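Local coordinates for uncharacterized protein (Thermus thermophilus HB8, PDB 6SCE) that is a type III CRISPR defence DNA nuclease activated by cyclic oligoadenylate, which probably binds its CARF domains, at residues Tyr18-Glu27 against Arg131-Glu142; Glu111-Leu122 against Leu348-Glu356. One frame throughout, in Å; residues are numbered along the deposited sequence.

Interaction 1. Residues Tyr18-Glu27 against Arg131-Glu142; sequences YLGLKVVERE and RSLEAEALTLEE
Lys22 reaches from helix 15-28 to the loop between strand 129-132 and helix 140-148, and its ammonium meets Glu136, Glu142 and water. The side chain bends at its third torsion (chi3 77°), which turns NZ to the loop: NZ donates to Glu136 O at 2.8 Å, coming from above the carbonyl plane, and forms a salt bridge with Glu142 OE1 at 3.0 Å, on the syn lone pair. One water accepts from NZ and donates to Ala135 O. Glu142 OE1 also accepts from Thr139 N, on the anti side, while Glu142 N returns a bond to Thr139 OG1, a capping box at the start of helix 140-148. Glu142 OE2 receives the very short bond of 2.5 Å from Tyr18 OH, the carboxylate standing nearly perpendicular to the phenol ring, and a second water donates to the same oxygen. These donors would probably keep Glu142 ionised. Lys22 CD lies over a face of the Tyr18 ring. At the other end of the helix, Arg26 NH1, in one of its two conformers, bridges to Glu136 OE2 at 3.2 Å, meeting it from above the carboxylate plane, and Ala135 CB sits over the centre of the guanidinium face. Glu27 OE1 pairs with Arg131 NH1, a salt bridge whose hydrogen bond is weak and doubtful, being too short, and Arg131 has a second conformer. Between these polar groups runs an apolar seam: Leu133 CD1 meets Val23 CG2 at 3.8 Å and Leu19 CD2, and Leu138 CD1 touches Leu19 CB at 3.9 Å. The whole joins the first helix of what is probably a Rossmann-like CARF domain to the edge strand of its sheet and, through Glu142 of the capping box, to the start of helix 140-148.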
loop_
_atom_site.group_PDB
_atom_site.type_symbol
_atom_site.label_atom_id
_atom_site.label_comp_id
_atom_site.label_asym_id
_atom_site.label_seq_id
_atom_site.Cartn_x
_atom_site.Cartn_y
_atom_site.Cartn_z
ATOM N N TYR A 18 4.144 -20.632 -5.569
ATOM C CA TYR A 18 3.818 -21.652 -6.568
ATOM C C TYR A 18 4.638 -21.483 -7.833
ATOM O O TYR A 18 5.232 -22.460 -8.335
ATOM C CB TYR A 18 2.326 -21.676 -6.855
ATOM C CG TYR A 18 1.932 -22.685 -7.896
ATOM C CD1 TYR A 18 2.329 -24.018 -7.794
ATOM C CD2 TYR A 18 1.148 -22.315 -8.976
ATOM C CE1 TYR A 18 1.946 -24.953 -8.751
ATOM C CE2 TYR A 18 0.764 -23.240 -9.927
ATOM C CZ TYR A 18 1.177 -24.556 -9.816
ATOM O OH TYR A 18 0.785 -25.470 -10.789
ATOM N N LEU A 19 4.755 -20.260 -8.320
ATOM C CA LEU A 19 5.592 -20.010 -9.456
ATOM C C LEU A 19 7.027 -20.502 -9.241
ATOM O O LEU A 19 7.617 -21.136 -10.144
ATOM C CB LEU A 19 5.564 -18.519 -9.812
ATOM C CG LEU A 19 6.411 -18.080 -10.986
ATOM C CD1 LEU A 19 6.008 -18.812 -12.262
ATOM C CD2 LEU A 19 6.297 -16.566 -11.169
ATOM N N GLY A 20 7.603 -20.243 -8.050
ATOM C CA GLY A 20 8.962 -20.681 -7.761
ATOM C C GLY A 20 9.085 -22.195 -7.773
ATOM O O GLY A 20 10.075 -22.728 -8.296
ATOM N N LEU A 21 8.059 -22.892 -7.286
ATOM C CA LEU A 21 8.019 -24.352 -7.358
ATOM C C LEU A 21 8.025 -24.833 -8.825
ATOM O O LEU A 21 8.787 -25.742 -9.174
ATOM C CB LEU A 21 6.831 -24.920 -6.597
ATOM C CG LEU A 21 6.738 -26.444 -6.573
ATOM C CD1 LEU A 21 7.988 -27.145 -6.037
ATOM C CD2 LEU A 21 5.508 -26.894 -5.805
ATOM N N LYS A 22 7.242 -24.179 -9.688
ATOM C CA LYS A 22 7.208 -24.553 -11.119
ATOM C C LYS A 22 8.587 -24.359 -11.729
ATOM O O LYS A 22 9.015 -25.168 -12.545
ATOM C CB LYS A 22 6.133 -23.762 -11.885
ATOM C CG LYS A 22 4.723 -24.074 -11.416
ATOM C CD LYS A 22 3.691 -23.299 -12.233
ATOM C CE LYS A 22 3.460 -23.919 -13.610
ATOM N NZ LYS A 22 2.718 -22.984 -14.506
ATOM N N VAL A 23 9.294 -23.303 -11.328
ATOM C CA VAL A 23 10.639 -23.051 -11.818
ATOM C C VAL A 23 11.587 -24.185 -11.415
ATOM O O VAL A 23 12.329 -24.739 -12.266
ATOM C CB VAL A 23 11.180 -21.713 -11.292
ATOM C CG1 VAL A 23 12.666 -21.530 -11.582
ATOM C CG2 VAL A 23 10.371 -20.552 -11.823
ATOM N N VAL A 24 11.548 -24.560 -10.143
ATOM C CA VAL A 24 12.410 -25.636 -9.651
ATOM C C VAL A 24 12.105 -26.959 -10.374
ATOM O O VAL A 24 13.017 -27.668 -10.843
ATOM C CB VAL A 24 12.239 -25.828 -8.138
ATOM C CG1 VAL A 24 13.106 -26.987 -7.652
ATOM C CG2 VAL A 24 12.663 -24.559 -7.411
ATOM N N GLU A 25 10.826 -27.296 -10.446
ATOM C CA GLU A 25 10.414 -28.526 -11.119
ATOM C C GLU A 25 10.850 -28.567 -12.570
ATOM O O GLU A 25 11.275 -29.623 -13.031
ATOM C CB GLU A 25 8.907 -28.767 -11.001
ATOM C CG GLU A 25 8.463 -29.101 -9.604
ATOM C CD GLU A 25 6.972 -29.370 -9.482
ATOM O OE1 GLU A 25 6.172 -28.792 -10.254
ATOM O OE2 GLU A 25 6.588 -30.124 -8.574
ATOM N N ARG A 26 10.761 -27.459 -13.293
ATOM C CA ARG A 26 11.160 -27.432 -14.697
ATOM C C ARG A 26 12.661 -27.663 -14.838
ATOM O O ARG A 26 13.100 -28.372 -15.740
ATOM C CB ARG A 26 10.797 -26.101 -15.359
ATOM C CG ARG A 26 10.950 -26.114 -16.880
ATOM C CD ARG A 26 10.855 -24.723 -17.477
ATOM N NE ARG A 26 10.827 -24.783 -18.932
ATOM C CZ ARG A 26 11.256 -23.821 -19.738
ATOM N NH1 ARG A 26 11.754 -22.700 -19.240
ATOM N NH2 ARG A 26 11.189 -23.995 -21.050
ATOM N N GLU A 27 13.447 -27.047 -13.955
ATOM C CA GLU A 27 14.899 -27.143 -14.057
ATOM C C GLU A 27 15.481 -28.412 -13.456
ATOM O O GLU A 27 16.414 -28.993 -14.033
ATOM C CB GLU A 27 15.598 -25.955 -13.426
ATOM C CG GLU A 27 17.099 -25.971 -13.726
ATOM C CD GLU A 27 17.726 -24.596 -13.872
ATOM O OE1 GLU A 27 17.050 -23.689 -14.377
ATOM O OE2 GLU A 27 18.909 -24.428 -13.490
ATOM N N ARG A 131 16.132 -15.057 -16.170
ATOM C CA ARG A 131 15.418 -15.642 -17.302
ATOM C C ARG A 131 13.926 -15.316 -17.236
ATOM O O ARG A 131 13.358 -15.189 -16.140
ATOM C CB ARG A 131 15.639 -17.164 -17.367
ATOM C CG ARG A 131 14.946 -17.990 -16.298
ATOM C CD ARG A 131 15.105 -19.490 -16.550
ATOM N NE ARG A 131 16.387 -19.985 -16.063
ATOM C CZ ARG A 131 16.540 -20.927 -15.140
ATOM N NH1 ARG A 131 17.763 -21.275 -14.773
ATOM N NH2 ARG A 131 15.485 -21.532 -14.595
ATOM N N SER A 132 13.310 -15.196 -18.401
ATOM C CA SER A 132 11.903 -14.963 -18.526
ATOM C C SER A 132 11.178 -16.237 -18.214
ATOM O O SER A 132 11.631 -17.325 -18.602
ATOM C CB SER A 132 11.579 -14.531 -19.958
ATOM O OG SER A 132 10.205 -14.241 -20.043
ATOM N N LEU A 133 10.081 -16.127 -17.470
ATOM C CA LEU A 133 9.292 -17.286 -17.064
ATOM C C LEU A 133 8.039 -17.470 -17.902
ATOM O O LEU A 133 6.937 -17.773 -17.381
ATOM C CB LEU A 133 8.945 -17.204 -15.561
ATOM C CG LEU A 133 10.201 -17.179 -14.672
ATOM C CD1 LEU A 133 9.745 -17.078 -13.227
ATOM C CD2 LEU A 133 11.101 -18.388 -14.892
ATOM N N GLU A 134 8.207 -17.371 -19.231
ATOM C CA GLU A 134 7.082 -17.557 -20.144
ATOM C C GLU A 134 6.450 -18.890 -19.962
ATOM O O GLU A 134 5.242 -18.995 -19.941
ATOM C CB GLU A 134 7.527 -17.494 -21.611
ATOM C CG GLU A 134 7.965 -16.135 -22.053
ATOM C CD GLU A 134 6.825 -15.155 -22.240
ATOM O OE1 GLU A 134 5.621 -15.525 -22.218
ATOM O OE2 GLU A 134 7.165 -13.969 -22.406
ATOM N N ALA A 135 7.269 -19.929 -19.843
ATOM C CA ALA A 135 6.766 -21.301 -19.786
ATOM C C ALA A 135 6.124 -21.648 -18.455
ATOM O O ALA A 135 5.113 -22.339 -18.411
ATOM C CB ALA A 135 7.892 -22.295 -20.083
ATOM N N GLU A 136 6.750 -21.174 -17.376
ATOM C CA GLU A 136 6.311 -21.457 -16.009
ATOM C C GLU A 136 5.162 -20.553 -15.521
ATOM O O GLU A 136 4.523 -20.847 -14.519
ATOM C CB GLU A 136 7.504 -21.254 -15.068
ATOM C CG GLU A 136 8.677 -22.182 -15.352
ATOM C CD GLU A 136 9.742 -21.574 -16.257
ATOM O OE1 GLU A 136 9.440 -20.628 -17.028
ATOM O OE2 GLU A 136 10.913 -22.026 -16.182
ATOM N N ALA A 137 4.925 -19.455 -16.230
ATOM C CA ALA A 137 3.823 -18.516 -15.898
ATOM C C ALA A 137 2.538 -19.193 -15.494
ATOM O O ALA A 137 2.063 -20.140 -16.160
ATOM C CB ALA A 137 3.546 -17.622 -17.100
ATOM N N LEU A 138 1.930 -18.731 -14.400
ATOM C CA LEU A 138 0.685 -19.336 -13.981
ATOM C C LEU A 138 -0.401 -19.155 -15.071
ATOM O O LEU A 138 -0.526 -18.085 -15.706
ATOM C CB LEU A 138 0.195 -18.741 -12.654
ATOM C CG LEU A 138 0.691 -19.444 -11.383
ATOM C CD1 LEU A 138 2.194 -19.589 -11.350
ATOM C CD2 LEU A 138 0.161 -18.695 -10.164
ATOM N N THR A 139 -1.190 -20.193 -15.232
ATOM C CA THR A 139 -2.314 -20.196 -16.164
ATOM C C THR A 139 -3.543 -19.653 -15.465
ATOM O O THR A 139 -3.600 -19.505 -14.240
ATOM C CB THR A 139 -2.625 -21.636 -16.624
ATOM O OG1 THR A 139 -3.082 -22.393 -15.497
ATOM C CG2 THR A 139 -1.376 -22.300 -17.265
ATOM N N LEU A 140 -4.573 -19.380 -16.238
ATOM C CA LEU A 140 -5.837 -18.953 -15.675
ATOM C C LEU A 140 -6.364 -20.002 -14.735
ATOM O O LEU A 140 -6.894 -19.684 -13.669
ATOM C CB LEU A 140 -6.854 -18.610 -16.773
ATOM C CG LEU A 140 -8.128 -17.970 -16.197
ATOM C CD1 LEU A 140 -8.692 -16.874 -17.080
ATOM C CD2 LEU A 140 -9.192 -19.013 -15.876
ATOM N N GLU A 141 -6.234 -21.273 -15.111
ATOM C CA GLU A 141 -6.780 -22.328 -14.267
ATOM C C GLU A 141 -6.029 -22.409 -12.932
ATOM O O GLU A 141 -6.625 -22.692 -11.896
ATOM C CB GLU A 141 -6.667 -23.672 -14.968
ATOM C CG GLU A 141 -7.633 -23.824 -16.124
ATOM C CD GLU A 141 -7.331 -22.928 -17.300
ATOM O OE1 GLU A 141 -6.126 -22.613 -17.582
ATOM O OE2 GLU A 141 -8.352 -22.528 -17.942
ATOM N N GLU A 142 -4.729 -22.181 -12.991
ATOM C CA GLU A 142 -3.902 -22.162 -11.736
ATOM C C GLU A 142 -4.341 -20.988 -10.841
ATOM O O GLU A 142 -4.533 -21.160 -9.653
ATOM C CB GLU A 142 -2.437 -22.127 -12.099
ATOM C CG GLU A 142 -1.912 -23.497 -12.506
ATOM C CD GLU A 142 -0.548 -23.502 -13.138
ATOM O OE1 GLU A 142 -0.153 -22.494 -13.761
ATOM O OE2 GLU A 142 0.170 -24.547 -13.011
HETATM O O HOH W 1 0.801 -25.777 -15.198
HETATM O O HOH W 2 2.802 -23.549 -17.071
#

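Interaction 2. Residues Glu111-Leu122 against Leu348-Glu356; sequences EGHRALEAPRAL and LSGPWALRE. With nucleotides of chain B.
Trp352 has its CG between the backbone N and the carbonyl carbon (chi1 60°), which turns the indole toward Arg120, whose chain runs extended from CG to NE and lays its guanidinium flat on the ring. The planes are 10° apart, and Arg120 CZ lies 3.5 Å from the centroid of the six-membered ring of Trp352, a cation-pi stack. Gly350 CA lies over the opposite face, toward the rim. Glu117 OE1 holds the guanidinium in plane through Arg120 NH2 at 3.0 Å, on its syn side, and Glu130 takes Arg120 NH1, so salt bridges fix the rotation of the stacked group. Arg114 comes to the indole edge, NH1 3.6 Å from Trp352 CH2; its NH2 donates to Ser349 O at 3.3 Å, a water links NH1 to the same carbonyl, and Glu324 pairs with NE. Were the indole cut back to an alanine, the Arg120 guanidinium would probably lose its aromatic partner and a gap would open toward Gly350. Nearer the nucleotides, Glu111 CG packs on Trp352 CB at 3.6 Å, and Glu111 OE2 faces Pro351 CG. The same carboxylate grips His113 twice, OE1 taking ND1 in the imidazole plane at 2.8 Å and OE2 taking the backbone N. Thus oriented, His113 NE2 shares a hydrogen bond of 2.7 Å with O2' of A2 of chain B. His113 O takes a weak bond from N6 of A3 of chain B, beside Pro351. This is the cyclic oligoadenylate site of a CARF-type nuclease, built where loops of two Rossmann-like domains of one chain meet.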
loop_
_atom_site.group_PDB
_atom_site.type_symbol
_atom_site.label_atom_id
_atom_site.label_comp_id
_atom_site.label_asym_id
_atom_site.label_seq_id
_atom_site.Cartn_x
_atom_site.Cartn_y
_atom_site.Cartn_z
ATOM N N GLU A 111 9.928 -12.251 -10.106
ATOM C CA GLU A 111 9.657 -10.837 -10.200
ATOM C C GLU A 111 8.639 -10.592 -11.309
ATOM O O GLU A 111 8.940 -10.788 -12.487
ATOM C CB GLU A 111 11.010 -10.154 -10.430
ATOM C CG GLU A 111 10.980 -8.798 -11.079
ATOM C CD GLU A 111 9.993 -7.850 -10.444
ATOM O OE1 GLU A 111 9.983 -7.765 -9.155
ATOM O OE2 GLU A 111 9.272 -7.207 -11.273
ATOM N N GLY A 112 7.426 -10.196 -10.931
ATOM C CA GLY A 112 6.346 -9.999 -11.888
ATOM C C GLY A 112 5.652 -8.672 -11.784
ATOM O O GLY A 112 4.422 -8.577 -11.973
ATOM N N HIS A 113 6.421 -7.632 -11.520
ATOM C CA HIS A 113 5.846 -6.369 -11.211
ATOM C C HIS A 113 5.771 -5.388 -12.385
ATOM O O HIS A 113 5.346 -4.263 -12.197
ATOM C CB HIS A 113 6.594 -5.758 -10.041
ATOM C CG HIS A 113 6.391 -6.506 -8.755
ATOM N ND1 HIS A 113 7.347 -7.326 -8.213
ATOM C CD2 HIS A 113 5.344 -6.526 -7.902
ATOM C CE1 HIS A 113 6.892 -7.834 -7.077
ATOM N NE2 HIS A 113 5.683 -7.364 -6.868
ATOM N N ARG A 114 6.174 -5.803 -13.580
ATOM C CA ARG A 114 5.975 -4.953 -14.763
ATOM C C ARG A 114 4.763 -5.423 -15.587
ATOM O O ARG A 114 4.702 -6.570 -16.042
ATOM C CB ARG A 114 7.261 -4.939 -15.603
ATOM C CG ARG A 114 7.130 -4.256 -16.974
ATOM C CD ARG A 114 6.766 -2.785 -16.948
ATOM N NE ARG A 114 7.714 -1.863 -16.303
ATOM C CZ ARG A 114 8.873 -1.431 -16.791
ATOM N NH1 ARG A 114 9.343 -1.855 -17.970
ATOM N NH2 ARG A 114 9.578 -0.555 -16.091
ATOM N N ALA A 115 3.782 -4.544 -15.725
ATOM C CA ALA A 115 2.556 -4.836 -16.439
ATOM C C ALA A 115 2.828 -5.291 -17.857
ATOM O O ALA A 115 3.730 -4.760 -18.517
ATOM C CB ALA A 115 1.641 -3.601 -16.464
ATOM N N LEU A 116 2.065 -6.297 -18.266
ATOM C CA LEU A 116 2.103 -6.931 -19.569
ATOM C C LEU A 116 3.360 -7.715 -19.898
ATOM O O LEU A 116 3.528 -8.158 -21.033
ATOM C CB LEU A 116 1.805 -5.910 -20.688
ATOM C CG LEU A 116 0.409 -5.312 -20.701
ATOM C CD1 LEU A 116 0.272 -4.403 -21.916
ATOM C CD2 LEU A 116 -0.664 -6.371 -20.725
ATOM N N GLU A 117 4.251 -7.920 -18.928
ATOM C CA GLU A 117 5.396 -8.810 -19.148
ATOM C C GLU A 117 5.196 -10.135 -18.448
ATOM O O GLU A 117 4.404 -10.216 -17.525
ATOM C CB GLU A 117 6.656 -8.168 -18.643
ATOM C CG GLU A 117 7.194 -7.108 -19.590
ATOM C CD GLU A 117 8.638 -6.760 -19.303
ATOM O OE1 GLU A 117 9.260 -7.418 -18.447
ATOM O OE2 GLU A 117 9.138 -5.798 -19.920
ATOM N N ALA A 118 5.903 -11.173 -18.865
ATOM C CA ALA A 118 5.925 -12.395 -18.081
ATOM C C ALA A 118 6.838 -12.138 -16.887
ATOM O O ALA A 118 7.783 -11.335 -16.979
ATOM C CB ALA A 118 6.458 -13.569 -18.888
ATOM N N PRO A 119 6.594 -12.835 -15.779
ATOM C CA PRO A 119 7.545 -12.726 -14.645
ATOM C C PRO A 119 8.936 -13.203 -15.021
ATOM O O PRO A 119 9.082 -13.955 -15.995
ATOM C CB PRO A 119 6.962 -13.663 -13.590
ATOM C CG PRO A 119 5.546 -13.854 -13.980
ATOM C CD PRO A 119 5.492 -13.755 -15.481
ATOM N N ARG A 120 9.939 -12.766 -14.262
ATOM C CA ARG A 120 11.325 -13.183 -14.439
ATOM C C ARG A 120 11.815 -13.918 -13.211
ATOM O O ARG A 120 11.421 -13.584 -12.100
ATOM C CB ARG A 120 12.204 -11.959 -14.637
ATOM C CG ARG A 120 11.790 -11.065 -15.794
ATOM C CD ARG A 120 12.677 -9.834 -15.871
ATOM N NE ARG A 120 12.161 -8.933 -16.876
ATOM C CZ ARG A 120 12.889 -8.128 -17.629
ATOM N NH1 ARG A 120 14.207 -8.084 -17.506
ATOM N NH2 ARG A 120 12.277 -7.360 -18.508
ATOM N N ALA A 121 12.665 -14.919 -13.406
ATOM C CA ALA A 121 13.447 -15.480 -12.305
ATOM C C ALA A 121 14.757 -14.722 -12.225
ATOM O O ALA A 121 15.464 -14.583 -13.234
ATOM C CB ALA A 121 13.726 -16.962 -12.545
ATOM N N LEU A 122 15.099 -14.240 -11.047
ATOM C CA LEU A 122 16.431 -13.671 -10.832
ATOM C C LEU A 122 17.188 -14.594 -9.933
ATOM O O LEU A 122 16.816 -14.777 -8.771
ATOM C CB LEU A 122 16.345 -12.299 -10.199
ATOM C CG LEU A 122 15.445 -11.262 -10.846
ATOM C CD1 LEU A 122 15.781 -9.925 -10.211
ATOM C CD2 LEU A 122 15.604 -11.192 -12.345
ATOM N N LEU A 348 15.360 3.226 -12.568
ATOM C CA LEU A 348 15.767 1.874 -12.983
ATOM C C LEU A 348 15.079 1.534 -14.291
ATOM O O LEU A 348 14.032 2.095 -14.583
ATOM C CB LEU A 348 15.378 0.836 -11.934
ATOM C CG LEU A 348 15.853 1.130 -10.518
ATOM C CD1 LEU A 348 15.310 0.036 -9.595
ATOM C CD2 LEU A 348 17.380 1.250 -10.415
ATOM N N SER A 349 15.677 0.639 -15.077
ATOM C CA SER A 349 15.069 0.152 -16.301
ATOM C C SER A 349 13.743 -0.531 -15.996
ATOM O O SER A 349 12.797 -0.413 -16.762
ATOM C CB SER A 349 15.999 -0.833 -17.022
ATOM O OG SER A 349 17.231 -0.209 -17.335
ATOM N N GLY A 350 13.663 -1.219 -14.856
ATOM C CA GLY A 350 12.401 -1.844 -14.469
ATOM C C GLY A 350 12.484 -2.415 -13.057
ATOM O O GLY A 350 13.535 -2.364 -12.418
ATOM N N PRO A 351 11.374 -2.998 -12.595
ATOM C CA PRO A 351 11.336 -3.480 -11.201
ATOM C C PRO A 351 12.197 -4.688 -10.933
ATOM O O PRO A 351 12.386 -5.058 -9.782
ATOM C CB PRO A 351 9.847 -3.773 -10.979
ATOM C CG PRO A 351 9.263 -3.982 -12.329
ATOM C CD PRO A 351 10.035 -2.984 -13.195
ATOM N N TRP A 352 12.722 -5.305 -11.989
ATOM C CA TRP A 352 13.636 -6.430 -11.875
ATOM C C TRP A 352 15.075 -6.011 -11.694
ATOM O O TRP A 352 15.928 -6.871 -11.545
ATOM C CB TRP A 352 13.572 -7.296 -13.160
ATOM C CG TRP A 352 13.962 -6.449 -14.380
ATOM C CD1 TRP A 352 15.232 -6.191 -14.841
ATOM C CD2 TRP A 352 13.072 -5.730 -15.240
ATOM N NE1 TRP A 352 15.176 -5.333 -15.921
ATOM C CE2 TRP A 352 13.866 -5.055 -16.200
ATOM C CE3 TRP A 352 11.682 -5.608 -15.306
ATOM C CZ2 TRP A 352 13.312 -4.271 -17.207
ATOM C CZ3 TRP A 352 11.133 -4.818 -16.306
ATOM C CH2 TRP A 352 11.948 -4.160 -17.238
ATOM N N ALA A 353 15.363 -4.716 -11.714
ATOM C CA ALA A 353 16.744 -4.260 -11.951
ATOM C C ALA A 353 17.613 -4.182 -10.693
ATOM O O ALA A 353 18.117 -3.126 -10.324
ATOM C CB ALA A 353 16.730 -2.948 -12.686
ATOM N N LEU A 354 17.770 -5.341 -10.062
ATOM C CA LEU A 354 18.558 -5.507 -8.857
ATOM C C LEU A 354 19.984 -5.009 -9.108
ATOM O O LEU A 354 20.542 -4.268 -8.319
ATOM C CB LEU A 354 18.572 -6.974 -8.497
ATOM C CG LEU A 354 19.396 -7.401 -7.307
ATOM C CD1 LEU A 354 18.872 -8.716 -6.751
ATOM C CD2 LEU A 354 20.882 -7.512 -7.637
ATOM N N ARG A 355 20.567 -5.400 -10.237
ATOM C CA ARG A 355 21.970 -5.023 -10.490
ATOM C C ARG A 355 22.161 -3.547 -10.762
ATOM O O ARG A 355 23.208 -2.981 -10.402
ATOM C CB ARG A 355 22.547 -5.873 -11.617
ATOM C CG ARG A 355 22.697 -7.331 -11.190
ATOM C CD ARG A 355 23.294 -8.248 -12.270
ATOM N NE ARG A 355 22.468 -8.356 -13.477
ATOM C CZ ARG A 355 22.599 -7.588 -14.567
ATOM N NH1 ARG A 355 21.798 -7.775 -15.613
ATOM N NH2 ARG A 355 23.521 -6.629 -14.634
ATOM N N GLU A 356 21.165 -2.904 -11.362
ATOM C CA GLU A 356 21.197 -1.456 -11.517
ATOM C C GLU A 356 21.192 -0.732 -10.185
ATOM O O GLU A 356 21.915 0.240 -9.992
ATOM C CB GLU A 356 20.042 -0.945 -12.373
ATOM C CG GLU A 356 20.114 -1.423 -13.821
ATOM C CD GLU A 356 19.015 -0.857 -14.692
ATOM O OE1 GLU A 356 18.298 0.056 -14.244
ATOM O OE2 GLU A 356 18.874 -1.313 -15.847
ATOM P P A B 3 7.665 -7.964 -3.402
ATOM O OP1 A B 3 8.871 -8.450 -4.187
ATOM O OP2 A B 3 7.673 -8.408 -1.965
ATOM O "O5'" A B 3 7.588 -6.384 -3.501
ATOM C "C5'" A B 3 6.429 -5.624 -3.128
ATOM C "C4'" A B 3 6.802 -4.165 -3.250
ATOM O "O4'" A B 3 7.084 -3.846 -4.646
ATOM C "C3'" A B 3 5.743 -3.172 -2.790
ATOM O "O3'" A B 3 6.390 -2.257 -1.927
ATOM C "C2'" A B 3 5.287 -2.516 -4.103
ATOM O "O2'" A B 3 4.805 -1.199 -3.950
ATOM C "C1'" A B 3 6.578 -2.563 -4.910
ATOM N N9 A B 3 6.380 -2.462 -6.338
ATOM C C8 A B 3 5.493 -3.192 -7.094
ATOM N N7 A B 3 5.573 -2.901 -8.377
ATOM C C5 A B 3 6.588 -1.963 -8.459
ATOM C C6 A B 3 7.154 -1.282 -9.555
ATOM N N6 A B 3 6.775 -1.496 -10.812
ATOM N N1 A B 3 8.170 -0.429 -9.289
ATOM C C2 A B 3 8.564 -0.259 -8.021
ATOM N N3 A B 3 8.102 -0.839 -6.905
ATOM C C4 A B 3 7.102 -1.689 -7.206
ATOM P P A B 2 3.641 -11.850 -0.284
ATOM O OP1 A B 2 2.146 -11.801 -0.315
ATOM O OP2 A B 2 4.394 -13.145 -0.136
ATOM O "O5'" A B 2 4.157 -11.151 -1.632
ATOM C "C5'" A B 2 5.556 -11.274 -1.978
ATOM C "C4'" A B 2 5.804 -10.594 -3.300
ATOM O "O4'" A B 2 5.107 -11.335 -4.338
ATOM C "C3'" A B 2 5.334 -9.149 -3.408
ATOM O "O3'" A B 2 6.281 -8.346 -4.109
ATOM C "C2'" A B 2 4.056 -9.261 -4.236
ATOM O "O2'" A B 2 3.806 -8.102 -5.000
ATOM C "C1'" A B 2 4.396 -10.434 -5.146
ATOM N N9 A B 2 3.253 -11.098 -5.743
ATOM C C8 A B 2 1.946 -11.070 -5.314
ATOM N N7 A B 2 1.143 -11.723 -6.115
ATOM C C5 A B 2 1.957 -12.190 -7.136
ATOM C C6 A B 2 1.691 -12.942 -8.297
ATOM N N6 A B 2 0.469 -13.303 -8.681
ATOM N N1 A B 2 2.749 -13.271 -9.076
ATOM C C2 A B 2 3.960 -12.812 -8.732
ATOM N N3 A B 2 4.329 -12.089 -7.674
ATOM C C4 A B 2 3.263 -11.804 -6.913
HETATM O O HOH W 3 11.357 -0.292 -19.133
#

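In the fold
Interactions 1 and 2 lie 15 Å apart, centre to centre, and meet along neighbouring antiparallel strands of one sheet, 120-125 and 129-132. Leu133 N approaches Pro119 O at 2.8 Å and Arg131 O approaches Ala121 N at 2.8 Å, both probable hydrogen bonds, while Leu133 CG packs on Ala121 N. Residues 131-142 thus run from the sheet edge into helix 140-148, and residues 111-122 loop out from that sheet, meet the second Rossmann-like domain in interaction 2, and return as strand 120-125. Interaction 2 touches the oligoadenylate directly; interaction 1 comes within about 5 Å of it, nearest atom to nearest atom, without carrying the ligand contacts of residues 111-122.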